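Local coordinates for protein acyl-CoA dehydrogenase (Geobacillus kaustophilus, PDB 2PG0) that probably catalyses the FAD-dependent dehydrogenation of acyl chains at the alpha-beta position, as a member of the acyl-CoA dehydrogenase family, at residues M50-W59 against I91-P100; E122-P132 against K158-L169. All coordinates share one frame; numbering follows the deposited sequence.

From the N terminus, the chain first closes on itself in contact 1, where the loop leaving helix 44-52 is pinned to helix 89-105; the intervening residues include helix 71-84. Contact 2 follows in series, neither nested in the first nor crossing it: past helix 108-120, segment 122-132 runs into strand 125-128 and meets segment 158-169 after strand 144-148 and the first part of strand 151-161, where it begins. Contact 1 joins the end of helix 44-52 and the loop after it to helix 89-105, all within the N-terminal domain, whereas contact 2 joins the two sheets of the middle domain beside the flavin. They touch directly where His94 and Val98 meet Thr125, fastening helix 89-105 to strand 125-128.

Contact 1. Residues M50-W59 against I91-P100; sequences MGENGFLCPW and IGLHNDIVTP
Asn95 grips the loop from Phe55 to Cys57 with both ends of its amide. Its ND2 donates to Phe55 O at 3.1 Å, with that oxygen close to the amide plane, while OD1 accepts from Cys57 N at 2.9 Å, the donor standing well above the carbonyl plane. An amide suits this place because one flat group offers both a donor and an acceptor to two backbone positions. Trp59 adds a third bond, NE1 to Asn95 O at 2.7 Å; its CG sits between the backbone N and the carbonyl carbon (chi1 53°), which turns the indole edge to the helix.

Around these bonds the packing is mixed. Trp59 CZ2 lies 3.7 Å from Pro100 CD, and Cys57 SG approaches the His94 ring obliquely, 3.6 Å from NE2. Met50 and Ile91 meet tip to tip, CE to CG2 at 3.7 Å, the methionine bending twice to bring its methyl there. Gly54, with positive phi, closes helix 44-52 in a Schellman motif.

His94 NE2 is hydrogen-bonded to Cys118 O. The loop is thus clamped on helix 89-105, with Met50 also packed on helix 12-28 and Thr99 resting on strand 125-128.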
# COMPACT_ATOMS: atom_id res chain seq x y z
N MET A 50 -20.07 -18.17 33.40
CA MET A 50 -19.63 -18.90 32.21
C MET A 50 -19.47 -20.40 32.51
O MET A 50 -19.91 -21.25 31.72
CB MET A 50 -18.32 -18.29 31.67
CG MET A 50 -18.50 -16.95 30.95
SD MET A 50 -19.14 -17.01 29.24
CE MET A 50 -17.69 -17.67 28.40
N GLY A 51 -18.85 -20.72 33.64
CA GLY A 51 -18.59 -22.10 34.01
C GLY A 51 -19.86 -22.89 34.28
O GLY A 51 -20.00 -24.04 33.82
N GLU A 52 -20.80 -22.28 35.00
CA GLU A 52 -22.03 -22.97 35.39
C GLU A 52 -22.96 -23.22 34.19
O GLU A 52 -23.77 -24.15 34.20
CB GLU A 52 -22.75 -22.23 36.53
CG GLU A 52 -23.52 -21.00 36.13
CD GLU A 52 -23.95 -20.14 37.32
OE1 GLU A 52 -23.49 -20.38 38.45
OE2 GLU A 52 -24.76 -19.20 37.11
N ASN A 53 -22.80 -22.40 33.15
CA ASN A 53 -23.59 -22.52 31.93
C ASN A 53 -22.93 -23.40 30.87
O ASN A 53 -23.49 -23.60 29.79
CB ASN A 53 -23.93 -21.12 31.39
CG ASN A 53 -25.06 -20.45 32.15
OD1 ASN A 53 -26.24 -20.68 31.87
ND2 ASN A 53 -24.72 -19.61 33.12
N GLY A 54 -21.75 -23.93 31.18
CA GLY A 54 -21.03 -24.87 30.31
C GLY A 54 -20.19 -24.22 29.22
O GLY A 54 -19.80 -24.89 28.25
N PHE A 55 -19.88 -22.94 29.37
CA PHE A 55 -19.14 -22.20 28.33
C PHE A 55 -17.63 -22.14 28.58
O PHE A 55 -16.91 -21.48 27.82
CB PHE A 55 -19.71 -20.79 28.15
CG PHE A 55 -21.19 -20.75 27.87
CD1 PHE A 55 -21.76 -21.60 26.93
CD2 PHE A 55 -22.00 -19.83 28.53
CE1 PHE A 55 -23.13 -21.56 26.67
CE2 PHE A 55 -23.36 -19.77 28.28
CZ PHE A 55 -23.94 -20.64 27.35
N LEU A 56 -17.16 -22.83 29.62
CA LEU A 56 -15.71 -22.96 29.86
C LEU A 56 -15.24 -24.38 29.59
O LEU A 56 -15.88 -25.34 30.01
CB LEU A 56 -15.33 -22.55 31.29
CG LEU A 56 -15.64 -21.13 31.77
CD1 LEU A 56 -15.05 -20.93 33.15
CD2 LEU A 56 -15.12 -20.07 30.79
N CYS A 57 -14.12 -24.49 28.87
CA CYS A 57 -13.52 -25.78 28.52
C CYS A 57 -14.53 -26.85 28.09
O CYS A 57 -14.49 -27.97 28.60
CB CYS A 57 -12.68 -26.29 29.70
SG CYS A 57 -11.42 -25.14 30.25
N PRO A 58 -15.42 -26.53 27.13
CA PRO A 58 -16.49 -27.47 26.81
C PRO A 58 -15.99 -28.77 26.16
O PRO A 58 -16.70 -29.78 26.15
CB PRO A 58 -17.38 -26.67 25.85
CG PRO A 58 -16.46 -25.71 25.21
CD PRO A 58 -15.47 -25.32 26.28
N TRP A 59 -14.76 -28.72 25.63
CA TRP A 59 -14.12 -29.87 24.97
C TRP A 59 -13.63 -30.92 25.96
O TRP A 59 -13.31 -32.05 25.57
CB TRP A 59 -12.94 -29.39 24.11
CG TRP A 59 -11.98 -28.53 24.89
CD1 TRP A 59 -11.98 -27.17 24.97
CD2 TRP A 59 -10.91 -28.99 25.73
NE1 TRP A 59 -10.97 -26.75 25.80
CE2 TRP A 59 -10.30 -27.84 26.28
CE3 TRP A 59 -10.40 -30.25 26.07
CZ2 TRP A 59 -9.21 -27.91 27.15
CZ3 TRP A 59 -9.31 -30.32 26.93
CH2 TRP A 59 -8.73 -29.16 27.46
N ILE A 91 -10.89 -15.51 28.18
CA ILE A 91 -11.71 -16.72 28.17
C ILE A 91 -11.22 -17.72 27.12
O ILE A 91 -11.01 -18.90 27.45
CB ILE A 91 -13.21 -16.41 28.00
CG1 ILE A 91 -13.71 -15.69 29.25
CG2 ILE A 91 -14.00 -17.71 27.75
CD1 ILE A 91 -14.97 -14.91 29.05
N GLY A 92 -11.04 -17.26 25.88
CA GLY A 92 -10.47 -18.08 24.82
C GLY A 92 -9.09 -18.60 25.18
O GLY A 92 -8.73 -19.72 24.85
N LEU A 93 -8.31 -17.77 25.88
CA LEU A 93 -7.00 -18.19 26.38
C LEU A 93 -7.12 -19.37 27.36
O LEU A 93 -6.46 -20.40 27.19
CB LEU A 93 -6.25 -17.00 27.01
CG LEU A 93 -4.97 -17.38 27.76
CD1 LEU A 93 -3.77 -17.33 26.85
CD2 LEU A 93 -4.76 -16.48 28.96
N HIS A 94 -7.99 -19.22 28.35
CA HIS A 94 -8.29 -20.29 29.32
C HIS A 94 -8.79 -21.55 28.60
O HIS A 94 -8.23 -22.63 28.78
CB HIS A 94 -9.30 -19.78 30.37
CG HIS A 94 -9.81 -20.84 31.31
ND1 HIS A 94 -9.12 -21.23 32.44
CD2 HIS A 94 -10.97 -21.54 31.31
CE1 HIS A 94 -9.82 -22.15 33.08
NE2 HIS A 94 -10.95 -22.35 32.42
N ASN A 95 -9.82 -21.39 27.78
CA ASN A 95 -10.48 -22.50 27.08
C ASN A 95 -9.59 -23.24 26.09
O ASN A 95 -9.51 -24.47 26.10
CB ASN A 95 -11.72 -21.99 26.32
CG ASN A 95 -12.93 -21.79 27.22
OD1 ASN A 95 -12.87 -21.96 28.44
ND2 ASN A 95 -14.05 -21.41 26.61
N ASP A 96 -8.91 -22.48 25.23
CA ASP A 96 -8.34 -23.03 24.01
C ASP A 96 -6.83 -22.91 23.88
O ASP A 96 -6.24 -23.48 22.96
CB ASP A 96 -9.05 -22.41 22.80
CG ASP A 96 -10.55 -22.66 22.84
OD1 ASP A 96 -10.96 -23.84 22.97
OD2 ASP A 96 -11.32 -21.67 22.76
N ILE A 97 -6.21 -22.19 24.79
CA ILE A 97 -4.76 -22.05 24.78
C ILE A 97 -4.10 -22.76 25.96
O ILE A 97 -3.23 -23.60 25.75
CB ILE A 97 -4.32 -20.56 24.65
CG1 ILE A 97 -4.75 -20.02 23.27
CG2 ILE A 97 -2.79 -20.40 24.86
CD1 ILE A 97 -4.88 -18.52 23.19
N VAL A 98 -4.54 -22.46 27.18
CA VAL A 98 -3.83 -22.96 28.36
C VAL A 98 -4.29 -24.34 28.81
O VAL A 98 -3.49 -25.26 28.91
CB VAL A 98 -3.88 -21.98 29.57
CG1 VAL A 98 -2.98 -22.50 30.69
CG2 VAL A 98 -3.44 -20.59 29.17
N THR A 99 -5.59 -24.49 29.08
CA THR A 99 -6.08 -25.77 29.60
C THR A 99 -5.77 -26.98 28.71
O THR A 99 -5.52 -28.06 29.24
CB THR A 99 -7.58 -25.72 30.01
OG1 THR A 99 -8.38 -25.41 28.87
CG2 THR A 99 -7.79 -24.66 31.07
N PRO A 100 -5.77 -26.82 27.35
CA PRO A 100 -5.25 -27.93 26.54
C PRO A 100 -3.86 -28.46 26.92
O PRO A 100 -3.59 -29.64 26.68
CB PRO A 100 -5.24 -27.35 25.13
CG PRO A 100 -6.39 -26.40 25.14
CD PRO A 100 -6.26 -25.73 26.49

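Contact 2. Residues E122-P132 against K158-L169; sequences ELITAIAMTEP and KTFITNGIHADL. With FAD (flavin-adenine dinucleotide), chain C.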
# COMPACT_ATOMS: atom_id res chain seq x y z
N GLU A 122 -13.64 -22.18 38.72
CA GLU A 122 -13.07 -22.05 40.07
C GLU A 122 -11.56 -21.84 39.98
O GLU A 122 -10.96 -21.18 40.85
CB GLU A 122 -13.39 -23.29 40.91
CG GLU A 122 -12.86 -23.22 42.34
CD GLU A 122 -13.40 -24.32 43.26
OE1 GLU A 122 -14.32 -25.08 42.86
OE2 GLU A 122 -12.90 -24.42 44.40
N LEU A 123 -10.96 -22.41 38.95
CA LEU A 123 -9.58 -22.12 38.61
C LEU A 123 -9.53 -21.46 37.24
O LEU A 123 -10.08 -21.98 36.27
CB LEU A 123 -8.73 -23.39 38.64
CG LEU A 123 -8.58 -24.12 39.98
CD1 LEU A 123 -7.77 -25.40 39.79
CD2 LEU A 123 -7.95 -23.23 41.05
N ILE A 124 -8.92 -20.28 37.19
CA ILE A 124 -8.69 -19.55 35.96
C ILE A 124 -7.21 -19.75 35.61
O ILE A 124 -6.36 -19.72 36.49
CB ILE A 124 -9.04 -18.05 36.13
CG1 ILE A 124 -10.55 -17.91 36.40
CG2 ILE A 124 -8.60 -17.22 34.91
CD1 ILE A 124 -10.99 -16.48 36.68
N THR A 125 -6.93 -19.98 34.33
CA THR A 125 -5.57 -20.28 33.89
C THR A 125 -4.90 -19.15 33.12
O THR A 125 -5.56 -18.28 32.54
CB THR A 125 -5.52 -21.58 33.04
OG1 THR A 125 -6.33 -21.42 31.87
CG2 THR A 125 -6.02 -22.79 33.83
N ALA A 126 -3.56 -19.21 33.10
CA ALA A 126 -2.74 -18.29 32.32
C ALA A 126 -1.49 -19.03 31.86
O ALA A 126 -1.15 -20.09 32.40
CB ALA A 126 -2.35 -17.10 33.15
N ILE A 127 -0.83 -18.48 30.85
CA ILE A 127 0.44 -19.04 30.39
C ILE A 127 1.50 -17.95 30.36
O ILE A 127 1.25 -16.83 29.88
CB ILE A 127 0.28 -19.79 29.04
CG1 ILE A 127 1.58 -20.50 28.65
CG2 ILE A 127 -0.27 -18.85 27.93
CD1 ILE A 127 1.39 -21.68 27.73
N ALA A 128 2.68 -18.26 30.92
CA ALA A 128 3.74 -17.27 31.09
C ALA A 128 5.03 -17.71 30.42
O ALA A 128 5.77 -18.55 30.94
CB ALA A 128 3.96 -16.95 32.57
N MET A 129 5.27 -17.13 29.24
CA MET A 129 6.45 -17.40 28.42
C MET A 129 7.33 -16.14 28.45
O MET A 129 8.48 -16.18 28.89
CB MET A 129 6.04 -17.68 26.95
CG MET A 129 5.19 -18.94 26.66
SD MET A 129 4.61 -19.02 24.93
CE MET A 129 2.88 -18.63 25.14
N THR A 130 6.74 -15.03 28.02
CA THR A 130 7.44 -13.76 27.79
C THR A 130 8.09 -13.15 29.03
O THR A 130 7.50 -13.14 30.12
CB THR A 130 6.47 -12.74 27.14
OG1 THR A 130 5.86 -13.35 26.00
CG2 THR A 130 7.20 -11.47 26.70
N GLU A 131 9.31 -12.64 28.85
CA GLU A 131 10.08 -12.00 29.92
C GLU A 131 10.52 -10.60 29.48
O GLU A 131 10.48 -10.29 28.29
CB GLU A 131 11.30 -12.87 30.26
CG GLU A 131 10.94 -14.30 30.67
CD GLU A 131 12.13 -15.10 31.15
OE1 GLU A 131 13.27 -14.60 31.03
OE2 GLU A 131 11.93 -16.24 31.64
N PRO A 132 10.91 -9.73 30.44
CA PRO A 132 11.38 -8.40 30.04
C PRO A 132 12.43 -8.45 28.93
O PRO A 132 12.38 -7.64 28.01
CB PRO A 132 11.97 -7.84 31.33
CG PRO A 132 11.12 -8.49 32.40
CD PRO A 132 10.92 -9.89 31.91
N LYS A 158 8.08 -12.64 34.52
CA LYS A 158 7.31 -12.82 33.30
C LYS A 158 6.50 -11.56 33.07
O LYS A 158 6.10 -10.90 34.02
CB LYS A 158 6.39 -14.05 33.42
CG LYS A 158 7.13 -15.38 33.57
CD LYS A 158 7.88 -15.74 32.30
CE LYS A 158 8.55 -17.09 32.41
NZ LYS A 158 9.44 -17.33 31.23
N THR A 159 6.28 -11.23 31.80
CA THR A 159 5.70 -9.93 31.48
C THR A 159 4.55 -10.08 30.47
O THR A 159 4.51 -11.04 29.71
CB THR A 159 6.80 -8.97 30.95
OG1 THR A 159 6.25 -7.65 30.75
CG2 THR A 159 7.36 -9.47 29.66
N PHE A 160 3.63 -9.12 30.51
CA PHE A 160 2.43 -9.10 29.65
C PHE A 160 1.53 -10.33 29.80
O PHE A 160 0.99 -10.84 28.81
CB PHE A 160 2.81 -8.99 28.16
CG PHE A 160 3.79 -7.90 27.83
CD1 PHE A 160 3.51 -6.57 28.14
CD2 PHE A 160 4.96 -8.20 27.14
CE1 PHE A 160 4.42 -5.56 27.81
CE2 PHE A 160 5.87 -7.20 26.80
CZ PHE A 160 5.59 -5.88 27.14
N ILE A 161 1.32 -10.81 31.03
CA ILE A 161 0.58 -12.06 31.20
C ILE A 161 -0.93 -11.83 31.22
O ILE A 161 -1.47 -11.17 32.11
CB ILE A 161 1.07 -12.85 32.46
CG1 ILE A 161 2.58 -13.14 32.37
CG2 ILE A 161 0.24 -14.16 32.65
CD1 ILE A 161 3.08 -13.67 31.00
N THR A 162 -1.61 -12.38 30.21
CA THR A 162 -3.08 -12.30 30.10
C THR A 162 -3.69 -13.09 31.27
O THR A 162 -3.16 -14.13 31.66
CB THR A 162 -3.54 -12.86 28.74
OG1 THR A 162 -2.96 -12.07 27.69
CG2 THR A 162 -5.06 -12.82 28.59
N ASN A 163 -4.78 -12.58 31.85
CA ASN A 163 -5.36 -13.16 33.09
C ASN A 163 -4.36 -13.10 34.25
O ASN A 163 -4.41 -13.91 35.19
CB ASN A 163 -5.79 -14.63 32.89
CG ASN A 163 -6.92 -14.80 31.87
OD1 ASN A 163 -7.66 -13.87 31.56
ND2 ASN A 163 -7.07 -16.02 31.37
N GLY A 164 -3.45 -12.12 34.20
CA GLY A 164 -2.37 -12.02 35.18
C GLY A 164 -2.78 -11.84 36.63
O GLY A 164 -2.08 -12.28 37.53
N ILE A 165 -3.92 -11.17 36.85
CA ILE A 165 -4.46 -10.98 38.20
C ILE A 165 -5.36 -12.15 38.63
O ILE A 165 -5.19 -12.68 39.72
CB ILE A 165 -5.18 -9.62 38.36
CG1 ILE A 165 -4.24 -8.45 38.01
CG2 ILE A 165 -5.78 -9.45 39.78
CD1 ILE A 165 -2.91 -8.44 38.77
N HIS A 166 -6.29 -12.55 37.76
CA HIS A 166 -7.26 -13.60 38.12
C HIS A 166 -6.68 -15.01 38.20
O HIS A 166 -7.19 -15.84 38.96
CB HIS A 166 -8.44 -13.62 37.14
CG HIS A 166 -9.50 -12.61 37.43
ND1 HIS A 166 -9.81 -12.19 38.71
CD2 HIS A 166 -10.36 -11.96 36.61
CE1 HIS A 166 -10.79 -11.31 38.66
NE2 HIS A 166 -11.15 -11.16 37.40
N ALA A 167 -5.63 -15.29 37.42
CA ALA A 167 -5.15 -16.66 37.24
C ALA A 167 -4.77 -17.35 38.55
O ALA A 167 -4.02 -16.81 39.37
CB ALA A 167 -4.00 -16.71 36.25
N ASP A 168 -5.31 -18.55 38.73
CA ASP A 168 -5.06 -19.40 39.90
C ASP A 168 -4.06 -20.50 39.57
O ASP A 168 -3.44 -21.07 40.47
CB ASP A 168 -6.37 -20.03 40.36
CG ASP A 168 -7.48 -19.02 40.52
OD1 ASP A 168 -7.41 -18.22 41.48
OD2 ASP A 168 -8.42 -19.02 39.69
N LEU A 169 -3.95 -20.80 38.28
CA LEU A 169 -3.00 -21.78 37.76
C LEU A 169 -2.24 -21.12 36.62
O LEU A 169 -2.84 -20.67 35.65
CB LEU A 169 -3.74 -23.00 37.19
CG LEU A 169 -4.45 -24.01 38.08
CD1 LEU A 169 -4.90 -25.18 37.22
CD2 LEU A 169 -3.54 -24.51 39.21
PA FAD C . 10.48 -8.20 20.87
O1A FAD C . 11.51 -7.49 21.71
O2A FAD C . 10.70 -9.69 20.80
O5B FAD C . 10.47 -7.56 19.39
C5B FAD C . 10.33 -6.15 19.21
C4B FAD C . 10.16 -5.88 17.72
O4B FAD C . 11.30 -6.37 17.03
C3B FAD C . 8.95 -6.63 17.15
O3B FAD C . 8.30 -5.85 16.17
C2B FAD C . 9.56 -7.84 16.49
O2B FAD C . 8.75 -8.38 15.46
C1B FAD C . 10.88 -7.26 16.00
N9A FAD C . 11.85 -8.34 15.74
C8A FAD C . 12.45 -9.17 16.67
N7A FAD C . 13.25 -10.03 16.01
C5A FAD C . 13.17 -9.77 14.68
C6A FAD C . 13.77 -10.35 13.57
N6A FAD C . 14.52 -11.45 13.72
N1A FAD C . 13.49 -9.86 12.31
C2A FAD C . 12.62 -8.80 12.15
N3A FAD C . 12.02 -8.22 13.25
C4A FAD C . 12.29 -8.70 14.50
N1 FAD C . 3.17 -13.39 26.57
C2 FAD C . 2.94 -14.58 27.24
O2 FAD C . 3.85 -15.39 27.36
N3 FAD C . 1.69 -14.84 27.79
C4 FAD C . 0.67 -13.91 27.67
O4 FAD C . -0.43 -14.15 28.17
C4X FAD C . 0.90 -12.72 26.97
N5 FAD C . -0.12 -11.78 26.84
C5X FAD C . 0.11 -10.58 26.18
C6 FAD C . -0.92 -9.66 26.09
C7 FAD C . -0.71 -8.45 25.42
C7M FAD C . -1.86 -7.49 25.33
C8 FAD C . 0.55 -8.18 24.85
C8M FAD C . 0.85 -6.90 24.12
C9 FAD C . 1.58 -9.10 24.96
C9A FAD C . 1.37 -10.32 25.62
N10 FAD C . 2.39 -11.27 25.73
C10 FAD C . 2.16 -12.45 26.42
C1' FAD C . 3.74 -11.07 25.07
C2' FAD C . 3.76 -11.08 23.53
O2' FAD C . 3.65 -12.37 22.98
C3' FAD C . 5.08 -10.44 23.10
O3' FAD C . 4.93 -9.05 23.28
C4' FAD C . 5.50 -10.75 21.66
O4' FAD C . 5.85 -12.11 21.49
C5' FAD C . 6.68 -9.88 21.21
O5' FAD C . 7.74 -9.94 22.15
P FAD C . 8.37 -8.57 22.71
O1P FAD C . 7.27 -7.68 23.24
O2P FAD C . 9.40 -8.88 23.75
O3P FAD C . 9.01 -7.84 21.42
O HOH W 1 -1.76 -15.90 30.02
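Ile124 and Asp168 bind each other twice: Asp168 OD2 takes Ile124 N at 2.8 Å on its anti lone pair, and Ile124 O receives both Asp168 N and Leu169 N. Asp168 also forms salt bridges to Arg44 and Arg194, which would offset its buried charge. Leu169 N to Ile124 O and Ala126 N to Leu169 O are the bonds of the parallel Thr125-Leu169 bridge. Asn163 ND2 meets Thr125 O at 3.0 Å, nearly along the C=O axis.

Packing is close where Ala126 CB lies 3.5 Å from Ala167 CB; small methyls suit this approach. Ile161 reaches CD1 to Ala128 CB at 3.7 Å. Bent at chi2 (-68°), Lys158 runs past Ala128 and brings NZ to Met129 O and to Glu131 OE2, a 2.7 Å salt bridge. Glu131 OE2 also pairs with Thr143, and NZ with Ala173 O. A methionine in place of Lys158 would probably leave Glu131 without its charge partner and Met129 O without this donor. The ends are less enclosed: Glu122 is exposed, and Leu123 and Pro132 are only partly covered.

The pyrimidine end of the flavin lies against both segments. Ile127 O accepts from FAD N3, Met129 N and Thr130 N both donate to FAD O2, and Thr130 OG1 donates to FAD N1 at 2.8 Å. On the other flank of N3, Thr162 donates its N to FAD O4 and its OG1 to FAD N5. Backbone groups of both segments and the threonine hydroxyls form the pyrimidine side of the flavin site in the acyl-CoA dehydrogenase middle domain; other subunits contribute elsewhere.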